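Local coordinates for protein GrgF (Penicillium sp. sh18, PDB 6LZH) that acts as a polyketide transferase in gregatin A biosynthesis, an alpha/beta hydrolase-fold enzyme associated with Claisen condensation of two polyketide chains, at residues P27-F41 and L103-G117. Numbering follows the deposited sequence.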
loop_
_atom_site.group_PDB
_atom_site.type_symbol
_atom_site.label_atom_id
_atom_site.label_comp_id
_atom_site.label_asym_id
_atom_site.label_seq_id
_atom_site.Cartn_x
_atom_site.Cartn_y
_atom_site.Cartn_z
ATOM N N PRO A 27 -0.332 -27.706 -17.847
ATOM C CA PRO A 27 -1.175 -27.473 -19.023
ATOM C C PRO A 27 -2.307 -28.473 -19.128
ATOM O O PRO A 27 -2.119 -29.678 -18.942
ATOM C CB PRO A 27 -0.198 -27.627 -20.198
ATOM C CG PRO A 27 0.911 -28.445 -19.657
ATOM C CD PRO A 27 1.052 -28.044 -18.220
ATOM N N ALA A 28 -3.491 -27.955 -19.443
ATOM C CA ALA A 28 -4.598 -28.805 -19.848
ATOM C C ALA A 28 -4.323 -29.377 -21.237
ATOM O O ALA A 28 -3.440 -28.915 -21.961
ATOM C CB ALA A 28 -5.908 -28.025 -19.867
ATOM N N SER A 29 -5.108 -30.398 -21.603
ATOM C CA SER A 29 -4.933 -31.124 -22.857
ATOM C C SER A 29 -5.433 -30.360 -24.071
ATOM O O SER A 29 -5.179 -30.796 -25.200
ATOM C CB SER A 29 -5.655 -32.470 -22.789
ATOM O OG SER A 29 -5.160 -33.239 -21.710
ATOM N N GLN A 30 -6.145 -29.256 -23.880
ATOM C CA GLN A 30 -6.660 -28.480 -24.999
ATOM C C GLN A 30 -6.944 -27.071 -24.503
ATOM O O GLN A 30 -6.974 -26.812 -23.294
ATOM C CB GLN A 30 -7.911 -29.128 -25.607
ATOM C CG GLN A 30 -9.120 -29.194 -24.689
ATOM C CD GLN A 30 -8.886 -30.060 -23.453
ATOM O OE1 GLN A 30 -8.696 -31.277 -23.553
ATOM N NE2 GLN A 30 -8.889 -29.431 -22.279
ATOM N N ARG A 31 -7.131 -26.156 -25.456
ATOM C CA ARG A 31 -7.380 -24.760 -25.108
ATOM C C ARG A 31 -8.645 -24.645 -24.262
ATOM O O ARG A 31 -9.664 -25.279 -24.546
ATOM C CB ARG A 31 -7.492 -23.912 -26.380
ATOM C CG ARG A 31 -7.853 -22.443 -26.147
ATOM C CD ARG A 31 -7.932 -21.701 -27.480
ATOM N NE ARG A 31 -8.406 -20.334 -27.311
ATOM C CZ ARG A 31 -7.633 -19.307 -27.001
ATOM N NH1 ARG A 31 -6.329 -19.491 -26.823
ATOM N NH2 ARG A 31 -8.164 -18.094 -26.870
ATOM N N GLY A 32 -8.575 -23.834 -23.209
ATOM C CA GLY A 32 -9.699 -23.668 -22.314
ATOM C C GLY A 32 -9.396 -22.774 -21.128
ATOM O O GLY A 32 -8.513 -21.912 -21.179
ATOM N N PRO A 33 -10.120 -22.981 -20.027
ATOM C CA PRO A 33 -9.960 -22.115 -18.851
ATOM C C PRO A 33 -8.585 -22.271 -18.217
ATOM O O PRO A 33 -7.840 -23.220 -18.485
ATOM C CB PRO A 33 -11.072 -22.591 -17.912
ATOM C CG PRO A 33 -11.246 -24.074 -18.276
ATOM C CD PRO A 33 -10.968 -24.162 -19.763
ATOM N N ALA A 34 -8.241 -21.295 -17.371
ATOM C CA ALA A 34 -6.955 -21.290 -16.679
ATOM C C ALA A 34 -7.113 -20.716 -15.274
ATOM O O ALA A 34 -8.090 -20.017 -14.963
ATOM C CB ALA A 34 -5.892 -20.493 -17.442
ATOM N N LEU A 35 -6.109 -21.003 -14.440
ATOM C CA LEU A 35 -6.137 -20.676 -13.018
ATOM C C LEU A 35 -4.730 -20.346 -12.545
ATOM O O LEU A 35 -3.788 -21.117 -12.786
ATOM C CB LEU A 35 -6.697 -21.842 -12.202
ATOM C CG LEU A 35 -7.058 -21.570 -10.747
ATOM C CD1 LEU A 35 -8.265 -20.661 -10.669
ATOM C CD2 LEU A 35 -7.343 -22.894 -10.032
ATOM N N ILE A 36 -4.598 -19.203 -11.874
ATOM C CA ILE A 36 -3.357 -18.768 -11.242
ATOM C C ILE A 36 -3.521 -18.949 -9.737
ATOM O O ILE A 36 -4.402 -18.326 -9.125
ATOM C CB ILE A 36 -3.024 -17.308 -11.589
ATOM C CG1 ILE A 36 -2.950 -17.117 -13.107
ATOM C CG2 ILE A 36 -1.725 -16.889 -10.899
ATOM C CD1 ILE A 36 -2.754 -15.669 -13.523
ATOM N N MET A 37 -2.668 -19.784 -9.140
ATOM C CA MET A 37 -2.811 -20.216 -7.751
ATOM C C MET A 37 -1.749 -19.569 -6.867
ATOM O O MET A 37 -0.560 -19.577 -7.209
ATOM C CB MET A 37 -2.722 -21.743 -7.658
ATOM C CG MET A 37 -3.848 -22.436 -8.444
ATOM S SD MET A 37 -3.632 -24.226 -8.544
ATOM C CE MET A 37 -3.897 -24.726 -6.829
ATOM N N SER A 38 -2.176 -19.028 -5.724
ATOM C CA SER A 38 -1.304 -18.295 -4.815
ATOM C C SER A 38 -1.239 -19.032 -3.484
ATOM O O SER A 38 -2.292 -19.404 -2.931
ATOM C CB SER A 38 -1.819 -16.855 -4.576
ATOM O OG SER A 38 -1.755 -16.057 -5.740
ATOM N N PRO A 39 -0.035 -19.230 -2.924
ATOM C CA PRO A 39 0.108 -20.073 -1.731
ATOM C C PRO A 39 -0.073 -19.300 -0.436
ATOM O O PRO A 39 -0.296 -18.081 -0.456
ATOM C CB PRO A 39 1.541 -20.618 -1.868
ATOM C CG PRO A 39 2.274 -19.505 -2.569
ATOM C CD PRO A 39 1.269 -18.840 -3.497
ATOM N N GLY A 40 0.048 -19.998 0.695
ATOM C CA GLY A 40 -0.213 -19.407 1.992
ATOM C C GLY A 40 0.909 -18.499 2.473
ATOM O O GLY A 40 1.878 -18.204 1.768
ATOM N N PHE A 41 0.761 -18.056 3.717
ATOM C CA PHE A 41 1.613 -17.006 4.268
ATOM C C PHE A 41 3.073 -17.435 4.322
ATOM O O PHE A 41 3.416 -18.432 4.962
ATOM C CB PHE A 41 1.128 -16.640 5.666
ATOM C CG PHE A 41 1.951 -15.584 6.328
ATOM C CD1 PHE A 41 1.729 -14.240 6.038
ATOM C CD2 PHE A 41 2.941 -15.923 7.245
ATOM C CE1 PHE A 41 2.477 -13.251 6.644
ATOM C CE2 PHE A 41 3.704 -14.933 7.858
ATOM C CZ PHE A 41 3.464 -13.589 7.553
ATOM N N LEU A 103 -3.056 -22.166 -25.028
ATOM C CA LEU A 103 -3.961 -23.052 -24.313
ATOM C C LEU A 103 -4.944 -22.292 -23.429
ATOM O O LEU A 103 -5.871 -22.908 -22.890
ATOM C CB LEU A 103 -3.166 -24.042 -23.441
ATOM C CG LEU A 103 -2.602 -25.294 -24.109
ATOM C CD1 LEU A 103 -1.796 -26.111 -23.107
ATOM C CD2 LEU A 103 -3.686 -26.154 -24.743
ATOM N N VAL A 104 -4.773 -20.982 -23.270
ATOM C CA VAL A 104 -5.542 -20.203 -22.309
ATOM C C VAL A 104 -6.536 -19.324 -23.055
ATOM O O VAL A 104 -6.145 -18.432 -23.820
ATOM C CB VAL A 104 -4.629 -19.355 -21.412
ATOM C CG1 VAL A 104 -5.467 -18.493 -20.467
ATOM C CG2 VAL A 104 -3.692 -20.245 -20.633
ATOM N N ASN A 105 -7.823 -19.585 -22.829
ATOM C CA ASN A 105 -8.890 -18.683 -23.235
ATOM C C ASN A 105 -8.861 -17.445 -22.351
ATOM O O ASN A 105 -9.109 -17.536 -21.147
ATOM C CB ASN A 105 -10.227 -19.407 -23.128
ATOM C CG ASN A 105 -11.408 -18.551 -23.549
ATOM O OD1 ASN A 105 -11.392 -17.325 -23.443
ATOM N ND2 ASN A 105 -12.459 -19.211 -24.011
ATOM N N GLU A 106 -8.603 -16.274 -22.950
ATOM C CA GLU A 106 -8.369 -15.098 -22.123
ATOM C C GLU A 106 -9.626 -14.604 -21.425
ATOM O O GLU A 106 -9.524 -13.734 -20.554
ATOM C CB GLU A 106 -7.755 -13.975 -22.956
ATOM C CG GLU A 106 -8.615 -13.530 -24.111
ATOM C CD GLU A 106 -8.064 -12.293 -24.788
ATOM O OE1 GLU A 106 -8.856 -11.544 -25.401
ATOM O OE2 GLU A 106 -6.838 -12.070 -24.691
ATOM N N LYS A 107 -10.799 -15.129 -21.765
ATOM C CA LYS A 107 -12.006 -14.811 -21.021
ATOM C C LYS A 107 -12.307 -15.838 -19.930
ATOM O O LYS A 107 -13.371 -15.763 -19.305
ATOM C CB LYS A 107 -13.195 -14.676 -21.987
ATOM C CG LYS A 107 -13.246 -13.305 -22.697
ATOM C CD LYS A 107 -13.840 -13.382 -24.114
ATOM C CE LYS A 107 -13.383 -14.642 -24.875
ATOM N NZ LYS A 107 -13.410 -14.541 -26.397
ATOM N N GLN A 108 -11.397 -16.788 -19.683
ATOM C CA GLN A 108 -11.589 -17.834 -18.679
ATOM C C GLN A 108 -10.367 -17.947 -17.774
ATOM O O GLN A 108 -9.906 -19.043 -17.452
ATOM C CB GLN A 108 -11.892 -19.184 -19.330
ATOM C CG GLN A 108 -13.078 -19.139 -20.305
ATOM C CD GLN A 108 -13.377 -20.484 -20.910
ATOM O OE1 GLN A 108 -12.467 -21.212 -21.316
ATOM N NE2 GLN A 108 -14.663 -20.826 -20.992
ATOM N N ILE A 109 -9.825 -16.821 -17.344
ATOM C CA ILE A 109 -8.673 -16.815 -16.450
ATOM C C ILE A 109 -9.174 -16.501 -15.056
ATOM O O ILE A 109 -9.709 -15.412 -14.816
ATOM C CB ILE A 109 -7.612 -15.805 -16.897
ATOM C CG1 ILE A 109 -7.024 -16.250 -18.242
ATOM C CG2 ILE A 109 -6.518 -15.691 -15.826
ATOM C CD1 ILE A 109 -6.026 -15.274 -18.841
ATOM N N ALA A 110 -9.014 -17.456 -14.149
ATOM C CA ALA A 110 -9.462 -17.312 -12.774
ATOM C C ALA A 110 -8.259 -17.215 -11.835
ATOM O O ALA A 110 -7.139 -17.592 -12.178
ATOM C CB ALA A 110 -10.378 -18.484 -12.389
ATOM N N LEU A 111 -8.492 -16.652 -10.654
ATOM C CA LEU A 111 -7.497 -16.586 -9.597
ATOM C C LEU A 111 -7.960 -17.455 -8.438
ATOM O O LEU A 111 -9.153 -17.483 -8.119
ATOM C CB LEU A 111 -7.304 -15.145 -9.104
ATOM C CG LEU A 111 -6.903 -14.086 -10.139
ATOM C CD1 LEU A 111 -6.722 -12.727 -9.446
ATOM C CD2 LEU A 111 -5.633 -14.525 -10.874
ATOM N N TRP A 112 -7.010 -18.114 -7.782
ATOM C CA TRP A 112 -7.292 -19.001 -6.658
ATOM C C TRP A 112 -6.203 -18.778 -5.624
ATOM O O TRP A 112 -5.028 -18.692 -5.970
ATOM C CB TRP A 112 -7.316 -20.463 -7.136
ATOM C CG TRP A 112 -7.631 -21.563 -6.134
ATOM C CD1 TRP A 112 -8.787 -22.312 -6.068
ATOM C CD2 TRP A 112 -6.755 -22.101 -5.143
ATOM N NE1 TRP A 112 -8.696 -23.246 -5.058
ATOM C CE2 TRP A 112 -7.459 -23.141 -4.476
ATOM C CE3 TRP A 112 -5.451 -21.795 -4.732
ATOM C CZ2 TRP A 112 -6.890 -23.880 -3.433
ATOM C CZ3 TRP A 112 -4.891 -22.530 -3.682
ATOM C CH2 TRP A 112 -5.607 -23.554 -3.054
ATOM N N GLY A 113 -6.569 -18.685 -4.361
ATOM C CA GLY A 113 -5.574 -18.432 -3.331
ATOM C C GLY A 113 -5.933 -19.105 -2.031
ATOM O O GLY A 113 -7.106 -19.163 -1.647
ATOM N N LEU A 114 -4.904 -19.588 -1.327
ATOM C CA LEU A 114 -5.055 -20.204 -0.014
ATOM C C LEU A 114 -4.411 -19.308 1.038
ATOM O O LEU A 114 -3.278 -18.848 0.868
ATOM C CB LEU A 114 -4.406 -21.595 0.008
ATOM C CG LEU A 114 -4.322 -22.282 1.372
ATOM C CD1 LEU A 114 -5.729 -22.618 1.929
ATOM C CD2 LEU A 114 -3.484 -23.538 1.279
ATOM N N CYS A 115 -5.132 -19.055 2.126
ATOM C CA CYS A 115 -4.586 -18.351 3.294
ATOM C C CYS A 115 -4.164 -16.953 2.848
ATOM O O CYS A 115 -5.006 -16.207 2.316
ATOM C CB CYS A 115 -3.484 -19.233 3.907
ATOM S SG CYS A 115 -2.625 -18.502 5.357
ATOM N N PHE A 116 -2.915 -16.518 3.053
ATOM C CA PHE A 116 -2.518 -15.191 2.601
ATOM C C PHE A 116 -2.688 -15.049 1.092
ATOM O O PHE A 116 -2.993 -13.958 0.607
ATOM C CB PHE A 116 -1.074 -14.906 3.014
ATOM C CG PHE A 116 -0.613 -13.523 2.600
ATOM C CD1 PHE A 116 -0.909 -12.433 3.381
ATOM C CD2 PHE A 116 0.102 -13.331 1.428
ATOM C CE1 PHE A 116 -0.497 -11.166 3.020
ATOM C CE2 PHE A 116 0.513 -12.069 1.057
ATOM C CZ PHE A 116 0.215 -10.989 1.849
ATOM N N GLY A 117 -2.496 -16.137 0.340
ATOM C CA GLY A 117 -2.737 -16.106 -1.092
ATOM C C GLY A 117 -4.173 -15.761 -1.450
ATOM O O GLY A 117 -4.416 -15.196 -2.523
HETATM O O HOH W 1 -6.796 -16.069 -25.428
HETATM O O HOH W 2 -6.529 -24.356 -20.568
HETATM O O HOH W 3 -4.120 -16.008 -7.102
#
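P27 meets L103 first: CD1 of the leucine packs on the proline CB at 3.6 Å, while its other methyl, CD2, lies against the backbone between Q30 and R31. R31 runs extended as far as NE, its guanidinium laid with one face over CA of N105; NH1 hydrogen-bonds to the backbone O of P102, and a water links NH2 to V104 O. At G32 the pairing begins, G32 N donating to L103 O and N105 N to G32 O. The partner segment then makes a type I beta turn through N105-Q108, and the parallel ladder resumes with A34 N to Q108 O (2.8 Å) and runs up to L114 N on S38 O. A34 CB touches both methyls of V104. On the opposite face L35 leans across: with CG anti to the backbone N (chi1 -168°), its CD1 presses tightly on A110 CB (3.5 Å) and also touches W112 CB. Cutting L35 back to alanine is likely to open a gap beside A110 and leave W112 CB without its leucine methyls. I36 and L111 run side by side, CB to CD2. M37 bends at chi3 (68°), which brings CE over one face of the W112 six-membered ring, 4.0 Å from its centroid; the indole NE1 is held by Q284. S38 CB packs on G117 CA. Beyond the strand, G40 CA abuts C115 CB. These are neighbouring central strands of an alpha/beta hydrolase sheet, the second ending in a nucleophile elbow, where C115, probably the catalytic nucleophile, holds the helix N-cap position with a positive phi (62°), its side chain near H269.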